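Local coordinates for protein pyridoxine 4-oxidase (Mesorhizobium loti, PDB 4HA6) that catalyses the FAD-dependent oxidation of pyridoxine at its 4-position, as a member of the GMC oxidoreductase family, at residues Ala296-Ala301 with Glu419-Pro424; Tyr300-Pro305 with Ser354-Leu359. All blocks are in the same frame, centred on the assembly; numbering follows the deposited sequence.

Interaction 1 (Ala296-Ala301 with Glu419-Pro424); sequences AGNLYA and ERELLP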
loop_
_atom_site.group_PDB
_atom_site.type_symbol
_atom_site.label_atom_id
_atom_site.label_comp_id
_atom_site.label_asym_id
_atom_site.label_seq_id
_atom_site.Cartn_x
_atom_site.Cartn_y
_atom_site.Cartn_z
ATOM N N ALA A 296 -16.076 3.815 7.009
ATOM C CA ALA A 296 -17.069 3.310 6.061
ATOM C C ALA A 296 -18.438 3.228 6.728
ATOM O O ALA A 296 -18.789 2.189 7.286
ATOM C CB ALA A 296 -16.660 1.923 5.547
ATOM N N GLY A 297 -19.205 4.317 6.673
ATOM C CA GLY A 297 -18.773 5.542 6.011
ATOM C C GLY A 297 -19.794 6.630 6.262
ATOM O O GLY A 297 -20.819 6.385 6.907
ATOM N N ASN A 298 -19.515 7.839 5.789
ATOM C CA ASN A 298 -20.520 8.902 5.800
ATOM C C ASN A 298 -21.516 8.537 4.677
ATOM O O ASN A 298 -21.364 8.968 3.528
ATOM C CB ASN A 298 -19.822 10.249 5.549
ATOM C CG ASN A 298 -20.712 11.450 5.809
ATOM O OD1 ASN A 298 -20.376 12.573 5.409
ATOM N ND2 ASN A 298 -21.836 11.235 6.492
ATOM N N LEU A 299 -22.501 7.700 5.020
ATOM C CA LEU A 299 -23.402 7.049 4.064
ATOM C C LEU A 299 -24.620 7.925 3.757
ATOM O O LEU A 299 -25.310 8.365 4.685
ATOM C CB LEU A 299 -23.897 5.730 4.672
ATOM C CG LEU A 299 -24.256 4.503 3.829
ATOM C CD1 LEU A 299 -25.628 3.921 4.238
ATOM C CD2 LEU A 299 -24.158 4.755 2.327
ATOM N N TYR A 300 -24.890 8.154 2.470
ATOM C CA TYR A 300 -26.027 8.990 2.035
ATOM C C TYR A 300 -27.037 8.232 1.178
ATOM O O TYR A 300 -26.675 7.596 0.181
ATOM C CB TYR A 300 -25.528 10.200 1.229
ATOM C CG TYR A 300 -24.702 11.156 2.043
ATOM C CD1 TYR A 300 -25.302 12.221 2.705
ATOM C CD2 TYR A 300 -23.319 10.981 2.180
ATOM C CE1 TYR A 300 -24.553 13.107 3.479
ATOM C CE2 TYR A 300 -22.555 11.865 2.952
ATOM C CZ TYR A 300 -23.185 12.924 3.597
ATOM O OH TYR A 300 -22.456 13.808 4.363
ATOM N N ALA A 301 -28.312 8.320 1.543
ATOM C CA ALA A 301 -29.365 7.816 0.669
ATOM C C ALA A 301 -29.373 8.683 -0.585
ATOM O O ALA A 301 -29.279 9.916 -0.490
ATOM C CB ALA A 301 -30.723 7.884 1.374
ATOM N N GLU A 419 -30.388 12.461 -0.980
ATOM C CA GLU A 419 -31.747 12.486 -0.438
ATOM C C GLU A 419 -31.643 12.890 1.038
ATOM O O GLU A 419 -32.303 13.832 1.490
ATOM C CB GLU A 419 -32.447 11.129 -0.636
ATOM C CG GLU A 419 -33.630 10.855 0.290
ATOM C CD GLU A 419 -34.905 11.564 -0.130
ATOM O OE1 GLU A 419 -34.899 12.274 -1.162
ATOM O OE2 GLU A 419 -35.922 11.400 0.582
ATOM N N ARG A 420 -30.773 12.194 1.767
ATOM C CA ARG A 420 -30.452 12.526 3.155
ATOM C C ARG A 420 -29.291 11.657 3.637
ATOM O O ARG A 420 -28.976 10.628 3.022
ATOM C CB ARG A 420 -31.652 12.286 4.071
ATOM C CG ARG A 420 -32.037 10.817 4.169
ATOM C CD ARG A 420 -32.954 10.556 5.359
ATOM N NE ARG A 420 -33.104 9.125 5.625
ATOM C CZ ARG A 420 -33.889 8.316 4.918
ATOM N NH1 ARG A 420 -34.592 8.796 3.899
ATOM N NH2 ARG A 420 -33.971 7.025 5.225
ATOM N N GLU A 421 -28.666 12.065 4.742
ATOM C CA GLU A 421 -27.606 11.274 5.358
ATOM C C GLU A 421 -28.220 10.096 6.098
ATOM O O GLU A 421 -29.191 10.265 6.845
ATOM C CB GLU A 421 -26.806 12.127 6.348
ATOM C CG GLU A 421 -25.554 11.460 6.910
ATOM C CD GLU A 421 -24.862 12.310 7.974
ATOM O OE1 GLU A 421 -23.942 13.080 7.633
ATOM O OE2 GLU A 421 -25.235 12.203 9.159
ATOM N N LEU A 422 -27.671 8.906 5.883
ATOM C CA LEU A 422 -28.058 7.739 6.672
ATOM C C LEU A 422 -27.109 7.567 7.879
ATOM O O LEU A 422 -27.550 7.283 8.988
ATOM C CB LEU A 422 -28.089 6.481 5.792
ATOM C CG LEU A 422 -29.037 6.545 4.579
ATOM C CD1 LEU A 422 -28.878 5.345 3.631
ATOM C CD2 LEU A 422 -30.485 6.658 5.036
ATOM N N LEU A 423 -25.811 7.753 7.656
ATOM C CA LEU A 423 -24.805 7.615 8.722
ATOM C C LEU A 423 -23.788 8.777 8.664
ATOM O O LEU A 423 -23.361 9.177 7.571
ATOM C CB LEU A 423 -24.075 6.271 8.597
ATOM C CG LEU A 423 -24.851 4.954 8.562
ATOM C CD1 LEU A 423 -23.924 3.786 8.225
ATOM C CD2 LEU A 423 -25.553 4.677 9.879
ATOM N N PRO A 424 -23.352 9.295 9.831
ATOM C CA PRO A 424 -23.678 8.817 11.177
ATOM C C PRO A 424 -24.958 9.405 11.728
ATOM O O PRO A 424 -25.413 8.966 12.779
ATOM C CB PRO A 424 -22.496 9.322 12.020
ATOM C CG PRO A 424 -22.085 10.584 11.362
ATOM C CD PRO A 424 -22.317 10.352 9.865
#

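Interaction 2 (Tyr300-Pro305 with Ser354-Leu359); sequences YAARKP and SAYSLL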
loop_
_atom_site.group_PDB
_atom_site.type_symbol
_atom_site.label_atom_id
_atom_site.label_comp_id
_atom_site.label_asym_id
_atom_site.label_seq_id
_atom_site.Cartn_x
_atom_site.Cartn_y
_atom_site.Cartn_z
ATOM N N TYR A 300 -24.890 8.154 2.470
ATOM C CA TYR A 300 -26.027 8.990 2.035
ATOM C C TYR A 300 -27.037 8.232 1.178
ATOM O O TYR A 300 -26.675 7.596 0.181
ATOM C CB TYR A 300 -25.528 10.200 1.229
ATOM C CG TYR A 300 -24.702 11.156 2.043
ATOM C CD1 TYR A 300 -25.302 12.221 2.705
ATOM C CD2 TYR A 300 -23.319 10.981 2.180
ATOM C CE1 TYR A 300 -24.553 13.107 3.479
ATOM C CE2 TYR A 300 -22.555 11.865 2.952
ATOM C CZ TYR A 300 -23.185 12.924 3.597
ATOM O OH TYR A 300 -22.456 13.808 4.363
ATOM N N ALA A 301 -28.312 8.320 1.543
ATOM C CA ALA A 301 -29.365 7.816 0.669
ATOM C C ALA A 301 -29.373 8.683 -0.585
ATOM O O ALA A 301 -29.279 9.916 -0.490
ATOM C CB ALA A 301 -30.723 7.884 1.374
ATOM N N ALA A 302 -29.479 8.062 -1.758
ATOM C CA ALA A 302 -29.481 8.838 -3.002
ATOM C C ALA A 302 -30.890 9.228 -3.441
ATOM O O ALA A 302 -31.836 8.450 -3.282
ATOM C CB ALA A 302 -28.756 8.099 -4.114
ATOM N N ARG A 303 -31.003 10.430 -4.006
ATOM C CA ARG A 303 -32.267 11.004 -4.467
ATOM C C ARG A 303 -32.693 10.363 -5.789
ATOM O O ARG A 303 -33.841 10.494 -6.218
ATOM C CB ARG A 303 -32.103 12.522 -4.661
ATOM C CG ARG A 303 -33.410 13.299 -4.685
ATOM C CD ARG A 303 -33.172 14.787 -4.899
ATOM N NE ARG A 303 -32.441 14.987 -6.125
ATOM C CZ ARG A 303 -33.014 15.179 -7.305
ATOM N NH1 ARG A 303 -34.344 15.241 -7.423
ATOM N NH2 ARG A 303 -32.247 15.327 -8.368
ATOM N N LYS A 304 -31.754 9.687 -6.439
ATOM C CA LYS A 304 -32.021 9.003 -7.698
ATOM C C LYS A 304 -31.000 7.877 -7.874
ATOM O O LYS A 304 -30.010 7.843 -7.147
ATOM C CB LYS A 304 -31.974 10.002 -8.848
ATOM C CG LYS A 304 -30.710 10.827 -8.955
ATOM C CD LYS A 304 -31.025 12.071 -9.778
ATOM C CE LYS A 304 -29.789 12.784 -10.276
ATOM N NZ LYS A 304 -30.211 13.885 -11.206
ATOM N N PRO A 305 -31.243 6.936 -8.808
ATOM C CA PRO A 305 -30.323 5.794 -8.950
ATOM C C PRO A 305 -28.845 6.153 -9.169
ATOM O O PRO A 305 -28.515 6.888 -10.098
ATOM C CB PRO A 305 -30.859 5.073 -10.192
ATOM C CG PRO A 305 -32.320 5.388 -10.201
ATOM C CD PRO A 305 -32.440 6.791 -9.667
ATOM N N SER A 354 -28.838 2.614 -4.497
ATOM C CA SER A 354 -29.700 3.447 -3.644
ATOM C C SER A 354 -28.930 4.402 -2.721
ATOM O O SER A 354 -29.519 5.287 -2.084
ATOM C CB SER A 354 -30.595 2.561 -2.785
ATOM O OG SER A 354 -29.866 2.033 -1.691
ATOM N N ALA A 355 -27.620 4.222 -2.641
ATOM C CA ALA A 355 -26.817 5.030 -1.732
ATOM C C ALA A 355 -25.380 5.172 -2.213
ATOM O O ALA A 355 -24.904 4.405 -3.070
ATOM C CB ALA A 355 -26.856 4.442 -0.308
ATOM N N TYR A 356 -24.702 6.177 -1.668
ATOM C CA TYR A 356 -23.264 6.338 -1.855
ATOM C C TYR A 356 -22.657 6.720 -0.518
ATOM O O TYR A 356 -23.353 7.249 0.362
ATOM C CB TYR A 356 -22.952 7.401 -2.902
ATOM C CG TYR A 356 -23.574 8.764 -2.633
ATOM C CD1 TYR A 356 -24.858 9.066 -3.077
ATOM C CD2 TYR A 356 -22.858 9.759 -1.974
ATOM C CE1 TYR A 356 -25.421 10.311 -2.847
ATOM C CE2 TYR A 356 -23.414 11.008 -1.734
ATOM C CZ TYR A 356 -24.697 11.275 -2.171
ATOM O OH TYR A 356 -25.259 12.516 -1.942
ATOM N N SER A 357 -21.373 6.421 -0.356
ATOM C CA SER A 357 -20.670 6.721 0.879
ATOM C C SER A 357 -19.539 7.684 0.593
ATOM O O SER A 357 -18.888 7.595 -0.450
ATOM C CB SER A 357 -20.070 5.453 1.495
ATOM O OG SER A 357 -21.052 4.640 2.097
ATOM N N LEU A 358 -19.324 8.614 1.518
ATOM C CA LEU A 358 -18.104 9.401 1.531
ATOM C C LEU A 358 -17.211 8.729 2.564
ATOM O O LEU A 358 -17.625 8.498 3.706
ATOM C CB LEU A 358 -18.375 10.853 1.923
ATOM C CG LEU A 358 -19.412 11.648 1.126
ATOM C CD1 LEU A 358 -19.215 13.124 1.383
ATOM C CD2 LEU A 358 -19.366 11.353 -0.364
ATOM N N LEU A 359 -16.001 8.384 2.152
ATOM C CA LEU A 359 -15.079 7.703 3.032
ATOM C C LEU A 359 -14.186 8.772 3.635
ATOM O O LEU A 359 -13.883 9.779 2.985
ATOM C CB LEU A 359 -14.277 6.679 2.236
ATOM C CG LEU A 359 -15.163 5.759 1.387
ATOM C CD1 LEU A 359 -14.334 4.863 0.491
ATOM C CD2 LEU A 359 -16.082 4.922 2.275
#

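Interaction 1 (Ala296-Ala301 with Glu419-Pro424)
Leu299 meets Leu422 and Leu423 together: its CD1 lies 3.6 Å from Leu422 CD1, and its CB packs 4.0 Å from Leu423 CB. Ala301 extends this apolar patch, its methyl 3.9 Å from Leu422 CG; Glu419 and Arg420 both lie opposite Ala301, a classic beta bulge. Leu299 O takes bonds from two amides, Leu422 N at 2.7 Å and Leu423 N at 3.1 Å. On the other face of the strand the Tyr300 ring lies against Glu421, CD1 3.6 Å from its CA. The polar edge belongs to Asn298. Its CG, anti to the backbone N (chi1 -169°), carries the amide across toward segment 419-424, where ND2 holds Leu423 O on a lone pair at 2.8 Å and Glu421 OE1, met from above the carboxylate plane, at 3.0 Å; both acceptors lie in the amide plane, while OD1 accepts from Tyr300 OH. A leucine in place of Asn298 would probably leave Leu423 O, Glu421 OE1 and the Tyr300 hydroxyl without these amide partners. OE2 of Glu421 accepts from Gly425 N, while OE1 also pairs with Arg406 in a salt bridge to helix 392-409, and Phe436 of helix 430-440 packs on Leu423 and Pro424.

Interaction 2 (Tyr300-Pro305 with Ser354-Leu359)
Tyr300 and Tyr356 face the same side of the sheet as a directly opposed pair, yet their rings do not stack squarely. The planes are only 20° from parallel but slid apart, with centroids 5.6 Å from each other, so they barely overlap. What covers the Tyr356 ring is instead the methylene of its partner: Tyr300 CB stands over one face, toward the rim, in a CH-pi contact 3.9 Å from the ring centroid. The first torsions help explain the offset. Tyr356 CG lies between its backbone N and carbonyl carbon (chi1 55°), which carries the ring across to the neighbouring strand, whereas Tyr300 CG is anti to its carbonyl carbon (chi1 -65°) and its ring runs on toward Leu358. There Tyr300 CE2 meets Leu358 CG at 3.6 Å, the branched aliphatic side chain giving this buried rim of the ring an apolar neighbour. Ala302 CB approaches the edge of the Tyr356 ring, near its plane, 4.1 Å from Tyr356 CD1.

The backbones fix this register. Tyr300 and Tyr356 form an antiparallel hydrogen-bonded pair, with Tyr300 N 2.8 Å from Tyr356 O and the return bond from Tyr356 N to Tyr300 O at 3.1 Å. Ala302 N to Ser354 O, also 2.8 Å, closes the ladder before the chains part. On the opposite face of the sheet Ala301 and Ala355 make a non-hydrogen-bonded pair, and Ala355 packs against Pro341 and Pro350 from loops. On the tyrosine face, His410 meets the Tyr300 ring edge-to-face, and Arg418 of strand 418-421 touches both tyrosines.

In the fold
Interactions 1 and 2 use the two edges of strand 293-302: strand 418-421 pairs along one and strand 355-362 along the other, both antiparallel to it, with centres of the two contacts about 7 Å apart. Tyr300 and Ala301 take part in both, alternating which neighbour their backbone bonds. A probable hydrogen bond between Asn298 O and Leu358 N, 2.9 Å long, continues the pairing between the contacts, and Leu299 CD2 packs 3.1 Å from Ser357 OG. Both lie away from the annotated sites: bound pyridoxamine is about 12 Å from the side chain of Leu358. Both contacts help build the antiparallel sheet, probably that of the substrate-binding domain, and neither lines the ligand pocket.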